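Local structure of fructose-like phosphotransferase enzyme IIB component 3 (Escherichia coli K12, 4TN5) at residues E22-E25 with K26-L30; R48-D51 with E52-R55; L88-P91 with Q92-M95. The protein probably relays a phosphoryl group from phospho-EIIA to fructose being taken up through EIIC, as the cytoplasmic IIB component of a bacterial phosphotransferase system. One frame throughout, in Å; residues are numbered along the deposited sequence.

Contact 1: residues E22-E25 with K26-L30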
# COMPACT_ATOMS: atom_id res chain seq x y z
N GLU A 22 11.16 -10.34 -19.39
CA GLU A 22 12.31 -10.05 -20.24
C GLU A 22 12.78 -8.61 -20.08
O GLU A 22 13.95 -8.37 -19.78
CB GLU A 22 11.96 -10.31 -21.71
CG GLU A 22 13.08 -10.04 -22.70
CD GLU A 22 14.25 -10.99 -22.56
OE1 GLU A 22 14.11 -12.02 -21.87
OE2 GLU A 22 15.31 -10.72 -23.15
N ARG A 23 11.87 -7.67 -20.29
CA ARG A 23 12.20 -6.25 -20.22
C ARG A 23 12.74 -5.89 -18.84
O ARG A 23 13.67 -5.11 -18.73
CB ARG A 23 10.99 -5.39 -20.57
CG ARG A 23 11.30 -3.90 -20.67
CD ARG A 23 10.90 -3.32 -22.02
NE ARG A 23 9.46 -3.06 -22.11
CZ ARG A 23 8.75 -3.19 -23.23
NH1 ARG A 23 9.32 -3.60 -24.35
NH2 ARG A 23 7.45 -2.92 -23.23
N LEU A 24 12.16 -6.47 -17.80
CA LEU A 24 12.56 -6.16 -16.43
C LEU A 24 13.96 -6.67 -16.10
O LEU A 24 14.74 -5.99 -15.44
CB LEU A 24 11.55 -6.71 -15.43
CG LEU A 24 11.81 -6.32 -13.98
CD1 LEU A 24 11.79 -4.81 -13.83
CD2 LEU A 24 10.78 -6.96 -13.08
N GLU A 25 14.26 -7.89 -16.55
CA GLU A 25 15.57 -8.49 -16.33
C GLU A 25 16.68 -7.60 -16.88
O GLU A 25 17.75 -7.47 -16.28
CB GLU A 25 15.64 -9.88 -16.96
CG GLU A 25 16.79 -10.74 -16.46
CD GLU A 25 16.33 -12.11 -16.00
OE1 GLU A 25 15.12 -12.40 -16.11
OE2 GLU A 25 17.18 -12.89 -15.51
N LYS A 26 16.42 -6.96 -18.01
CA LYS A 26 17.41 -6.08 -18.63
C LYS A 26 17.26 -4.62 -18.20
O LYS A 26 18.16 -3.82 -18.39
CB LYS A 26 17.43 -6.24 -20.15
CG LYS A 26 16.86 -5.08 -20.95
CD LYS A 26 16.59 -5.52 -22.38
CE LYS A 26 15.57 -4.62 -23.05
NZ LYS A 26 15.46 -4.94 -24.50
N LEU A 27 16.12 -4.27 -17.60
CA LEU A 27 16.01 -2.99 -16.91
C LEU A 27 16.85 -3.05 -15.65
O LEU A 27 17.39 -2.04 -15.19
CB LEU A 27 14.55 -2.69 -16.53
CG LEU A 27 13.58 -2.32 -17.65
CD1 LEU A 27 12.22 -1.92 -17.10
CD2 LEU A 27 14.16 -1.22 -18.49
N CYS A 28 16.97 -4.25 -15.09
CA CYS A 28 17.61 -4.43 -13.80
C CYS A 28 19.12 -4.47 -13.86
O CYS A 28 19.79 -3.82 -13.04
CB CYS A 28 17.09 -5.69 -13.11
SG CYS A 28 15.44 -5.50 -12.41
N LEU A 29 19.66 -5.27 -14.77
CA LEU A 29 21.10 -5.45 -14.90
C LEU A 29 21.74 -4.13 -15.31
O LEU A 29 22.88 -3.84 -14.95
CB LEU A 29 21.42 -6.54 -15.92
CG LEU A 29 21.52 -6.08 -17.38
CD1 LEU A 29 22.91 -5.54 -17.68
CD2 LEU A 29 21.17 -7.23 -18.32
N LEU A 30 20.98 -3.34 -16.06
CA LEU A 30 21.46 -2.02 -16.49
C LEU A 30 21.63 -1.11 -15.28
O LEU A 30 22.52 -0.26 -15.26
CB LEU A 30 20.49 -1.37 -17.48
CG LEU A 30 20.45 -1.91 -18.92
CD1 LEU A 30 19.64 -0.98 -19.83
CD2 LEU A 30 21.85 -2.12 -19.47
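Arg23 and Leu27, one helical turn apart, lie side by side and point the same way, the aliphatic root of the arginine running alongside the leucine with CG of Arg23 4.1 Å from CG of Leu27. With CG anti to the carbonyl carbon (chi1 -72°), Leu27 swings its branch point back over the preceding turn, where its CG lies close to Arg23 O, 3.0 Å away. That same oxygen accepts the Leu27 N-H at 2.8 Å, the donor tilted 18° from the carbonyl plane. Leu24 stands on the buried side of the helix. One of its methyls, CD1, serves two neighbours, approaching Leu27 CD1 at 4.4 Å and Cys28 SG at 4.0 Å, so the sulfur rests against the leucine's branched end. Cys28 N bonds to Leu24 O at 2.9 Å and Leu29 N to Glu25 O at 3.3 Å, while the bond from Lys26 N to Glu22 O is weak. Glu22 and Lys26 carry opposite charges on the exposed face, yet OE2 of Glu22 stays 5.9 Å from NZ of Lys26, too far for a salt bridge. Beyond the helix, Leu24 packs on Ala6, Leu61 and Ile63 of the sheet and Cys28 on Leu4, whereas Leu27 and Arg23 meet Phe87 and Pro91. Cutting Leu27 back to an alanine is likely to leave Arg23 CG and Leu24 CD1 without their apolar neighbour and to open a gap toward Phe87 and Pro91. The whole is a run of i to i+4 contacts along one amphipathic helix, the connecting helix of the right-handed beta-alpha-beta crossover from strand 3-9 to strand 34-41, with one side laid on the central sheet and Glu22, Glu25 and Lys26 outward.

Contact 2: residues R48-D51 with E52-R55; sequences RLAD and EDIR
Ala50 O receives two backbone donors of the new helix: Ile54 N at 3.1 Å, lying in the carbonyl plane, and Asp53 N in a weak bond at 3.0 Å. Next along, Arg55 N reaches Asp51 O at 2.7 Å, and the root of the Arg55 side chain lies near the same oxygen. Leu49 comes in from before the helix, its CB 3.7 Å from CG1 of Ile54, while the Ile54 and Asp51 side chains lie side by side, CD1 of Ile54 3.6 Å from OD1 of Asp51. Since Ala50 is the N-cap, this pairing of the residue before the cap with the fourth residue after it is a hydrophobic staple. The alanine has no side-chain acceptor to offer the first turn. Three acids, Asp51, Glu52 and Asp53, crowd that turn instead, where their charge is likely to suit the helix dipole. In Glu52, chi1 (44°) sets CG between the backbone N and the carbonyl carbon and chi2 (-82°) bends the chain, together bringing its CD back to 3.6 Å from the Ala50 methyl; OD2 of Asp53 touches that methyl too, at 3.4 Å. Farther out, Asp53 OD1 is held by a salt bridge to Arg56. Leu49 N bonds to Glu38 OE1, and the Leu49 side chain packs on Val5, Val7 and Phe74, the last shared with Ile54.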
# COMPACT_ATOMS: atom_id res chain seq x y z
N ARG A 48 9.11 -19.77 -8.83
CA ARG A 48 8.52 -19.21 -7.63
C ARG A 48 9.54 -18.65 -6.66
O ARG A 48 10.62 -19.20 -6.49
CB ARG A 48 7.62 -20.27 -7.01
CG ARG A 48 8.20 -21.17 -5.97
CD ARG A 48 7.53 -22.44 -6.20
NE ARG A 48 7.79 -23.53 -5.29
CZ ARG A 48 7.62 -24.81 -5.65
NH1 ARG A 48 7.30 -25.06 -6.91
NH2 ARG A 48 7.95 -25.81 -4.82
N LEU A 49 9.20 -17.50 -6.08
CA LEU A 49 10.12 -16.81 -5.20
C LEU A 49 10.26 -17.56 -3.88
O LEU A 49 9.27 -17.87 -3.22
CB LEU A 49 9.66 -15.37 -4.97
CG LEU A 49 9.53 -14.58 -6.27
CD1 LEU A 49 8.86 -13.24 -6.04
CD2 LEU A 49 10.90 -14.39 -6.91
N ALA A 50 11.50 -17.88 -3.52
CA ALA A 50 11.81 -18.38 -2.19
C ALA A 50 11.50 -17.23 -1.26
O ALA A 50 11.72 -16.07 -1.61
CB ALA A 50 13.27 -18.75 -2.11
N ASP A 51 10.98 -17.52 -0.07
CA ASP A 51 10.61 -16.43 0.83
C ASP A 51 11.80 -15.77 1.51
O ASP A 51 11.72 -14.61 1.91
CB ASP A 51 9.51 -16.85 1.80
CG ASP A 51 8.25 -17.29 1.09
OD1 ASP A 51 8.21 -17.16 -0.15
OD2 ASP A 51 7.29 -17.71 1.76
N GLU A 52 12.92 -16.49 1.60
CA GLU A 52 14.16 -15.87 2.02
C GLU A 52 14.56 -14.79 1.01
O GLU A 52 15.15 -13.78 1.38
CB GLU A 52 15.30 -16.89 2.18
CG GLU A 52 15.43 -17.95 1.08
CD GLU A 52 14.47 -19.12 1.24
OE1 GLU A 52 13.29 -18.89 1.55
OE2 GLU A 52 14.91 -20.27 1.06
N ASP A 53 14.21 -15.01 -0.25
CA ASP A 53 14.42 -14.02 -1.31
C ASP A 53 13.51 -12.82 -1.08
O ASP A 53 13.93 -11.67 -1.24
CB ASP A 53 14.11 -14.63 -2.68
CG ASP A 53 15.19 -15.55 -3.18
OD1 ASP A 53 16.35 -15.41 -2.75
OD2 ASP A 53 14.86 -16.44 -4.00
N ILE A 54 12.26 -13.10 -0.74
CA ILE A 54 11.25 -12.06 -0.56
C ILE A 54 11.52 -11.25 0.71
O ILE A 54 11.27 -10.04 0.76
CB ILE A 54 9.83 -12.67 -0.49
CG1 ILE A 54 9.52 -13.43 -1.79
CG2 ILE A 54 8.78 -11.59 -0.26
CD1 ILE A 54 8.14 -14.03 -1.83
N ARG A 55 12.06 -11.92 1.73
CA ARG A 55 12.31 -11.30 3.03
C ARG A 55 13.62 -10.50 3.06
O ARG A 55 13.83 -9.67 3.95
CB ARG A 55 12.25 -12.37 4.13
CG ARG A 55 10.90 -13.03 4.38
CD ARG A 55 10.96 -14.00 5.54
NE ARG A 55 9.68 -14.66 5.78
CZ ARG A 55 8.68 -14.13 6.48
NH1 ARG A 55 8.82 -12.93 7.03
NH2 ARG A 55 7.55 -14.80 6.63

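Contact 3: residues L88-P91 with Q92-M95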
# COMPACT_ATOMS: atom_id res chain seq x y z
N LEU A 88 4.54 -2.44 -19.96
CA LEU A 88 4.99 -2.55 -21.34
C LEU A 88 5.04 -1.21 -22.07
O LEU A 88 6.07 -0.89 -22.69
CB LEU A 88 4.17 -3.57 -22.12
CG LEU A 88 4.38 -5.04 -21.76
CD1 LEU A 88 3.70 -5.94 -22.78
CD2 LEU A 88 5.86 -5.36 -21.66
N ARG A 89 3.97 -0.41 -22.00
CA ARG A 89 3.89 0.79 -22.84
C ARG A 89 5.03 1.71 -22.44
O ARG A 89 5.77 2.18 -23.30
CB ARG A 89 2.53 1.47 -22.79
CG ARG A 89 2.26 2.45 -21.67
CD ARG A 89 0.82 2.84 -21.86
NE ARG A 89 -0.07 1.69 -21.61
CZ ARG A 89 -0.56 1.39 -20.41
NH1 ARG A 89 -0.26 2.16 -19.38
NH2 ARG A 89 -1.36 0.37 -20.22
N GLU A 90 5.17 1.96 -21.15
CA GLU A 90 6.28 2.77 -20.68
C GLU A 90 6.86 2.33 -19.34
O GLU A 90 6.29 2.60 -18.27
CB GLU A 90 5.82 4.23 -20.61
CG GLU A 90 6.98 5.19 -20.34
CD GLU A 90 6.55 6.64 -20.36
OE1 GLU A 90 5.68 7.02 -19.56
OE2 GLU A 90 7.09 7.40 -21.20
N PRO A 91 8.02 1.67 -19.39
CA PRO A 91 8.63 1.06 -18.20
C PRO A 91 9.46 1.97 -17.29
O PRO A 91 9.65 1.61 -16.13
CB PRO A 91 9.50 -0.06 -18.80
CG PRO A 91 9.51 0.16 -20.32
CD PRO A 91 8.85 1.48 -20.58
N GLN A 92 9.95 3.12 -17.75
CA GLN A 92 10.85 3.91 -16.90
C GLN A 92 10.03 4.51 -15.77
O GLN A 92 10.50 4.68 -14.64
CB GLN A 92 11.61 5.00 -17.65
CG GLN A 92 12.19 6.03 -16.67
CD GLN A 92 12.23 7.46 -17.17
OE1 GLN A 92 13.14 7.86 -17.90
NE2 GLN A 92 11.25 8.26 -16.76
N ARG A 93 8.78 4.81 -16.07
CA ARG A 93 7.84 5.23 -15.05
C ARG A 93 7.87 4.30 -13.86
O ARG A 93 7.87 4.73 -12.71
CB ARG A 93 6.42 5.21 -15.62
CG ARG A 93 6.07 6.39 -16.50
CD ARG A 93 4.58 6.61 -16.50
NE ARG A 93 4.02 6.31 -15.19
CZ ARG A 93 2.72 6.34 -14.87
NH1 ARG A 93 1.81 6.68 -15.75
NH2 ARG A 93 2.34 6.04 -13.64
N VAL A 94 7.88 3.01 -14.16
CA VAL A 94 7.80 1.97 -13.15
C VAL A 94 9.04 1.90 -12.27
O VAL A 94 8.92 1.90 -11.04
CB VAL A 94 7.54 0.60 -13.80
CG1 VAL A 94 7.43 -0.47 -12.73
CG2 VAL A 94 6.28 0.65 -14.65
N MSE A 95 10.23 1.85 -12.86
CA MSE A 95 11.43 1.62 -12.04
C MSE A 95 11.80 2.85 -11.21
O MSE A 95 12.47 2.72 -10.18
CB MSE A 95 12.63 1.20 -12.88
CG MSE A 95 13.32 2.34 -13.60
SE MSE A 95 14.61 1.68 -14.89
CE MSE A 95 13.38 1.42 -16.38
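Glu90 and Pro91 form the short link between helix 84-89 and helix 92-103, and they meet Arg93, Val94 and Met95 in the opening turn of the second helix. Pro91 O is the polar centre: Val94 N approaches it at 3.0 Å and Met95 N at 3.3 Å, and both bonds are weak, the first strongly bent (128° at the hydrogen). Two carbons also lie near this oxygen. CB of Val94 lies 3.3 Å from Pro91 O, and the selenomethionine Met95, bent at chi3 (85°), curls its CE back to 3.7 Å from it. On the outer side the extended Glu90 chain crosses Arg93 at about a right angle. What touches there is the carboxylate oxygen OE1 and the aliphatic part of the arginine, with OE1 of Glu90 3.1 Å from CG of Arg93 and 3.3 Å from its CD. The guanidinium is turned away from a paired geometry: its plane stands 63° from that of the carboxylate, and NE of Arg93 remains 4.7 Å from Glu90 OE1. Arg93 instead directs NH1 to OE2 of Glu113, whose other oxygen, OE1, takes Arg89 NH1 in a second salt bridge. Pro91 packs on Arg23 and Leu27 of helix 18-30, and Leu112 borders Arg93. Chemically, then, Glu90 and Arg93 share proximity rather than an ion pair, though their opposite charges may still attract; the C-terminal Glu113 offers one oxygen to each arginine and so joins the two, while in the turn two weak backbone bonds share one carbonyl.

How the contacts relate
From the N terminus, contact 1 comes first, within helix 18-30. Contact 2 follows, turning the chain from strand 44-46 into helix 51-56 and so toward strand 59-64. Contact 3 comes last, joining helix 84-89 to helix 92-103 before strand 108-111. The three run in series: each is local, none nests in or crosses another, and none closes a long loop. In space, contacts 1 and 3 touch, with Leu27 CD2 3.5 Å from Met95 CE, packing the first helix against the C-terminal helices. Contact 2 lies across the chain's centre from contact 3, their centres about 24 Å apart.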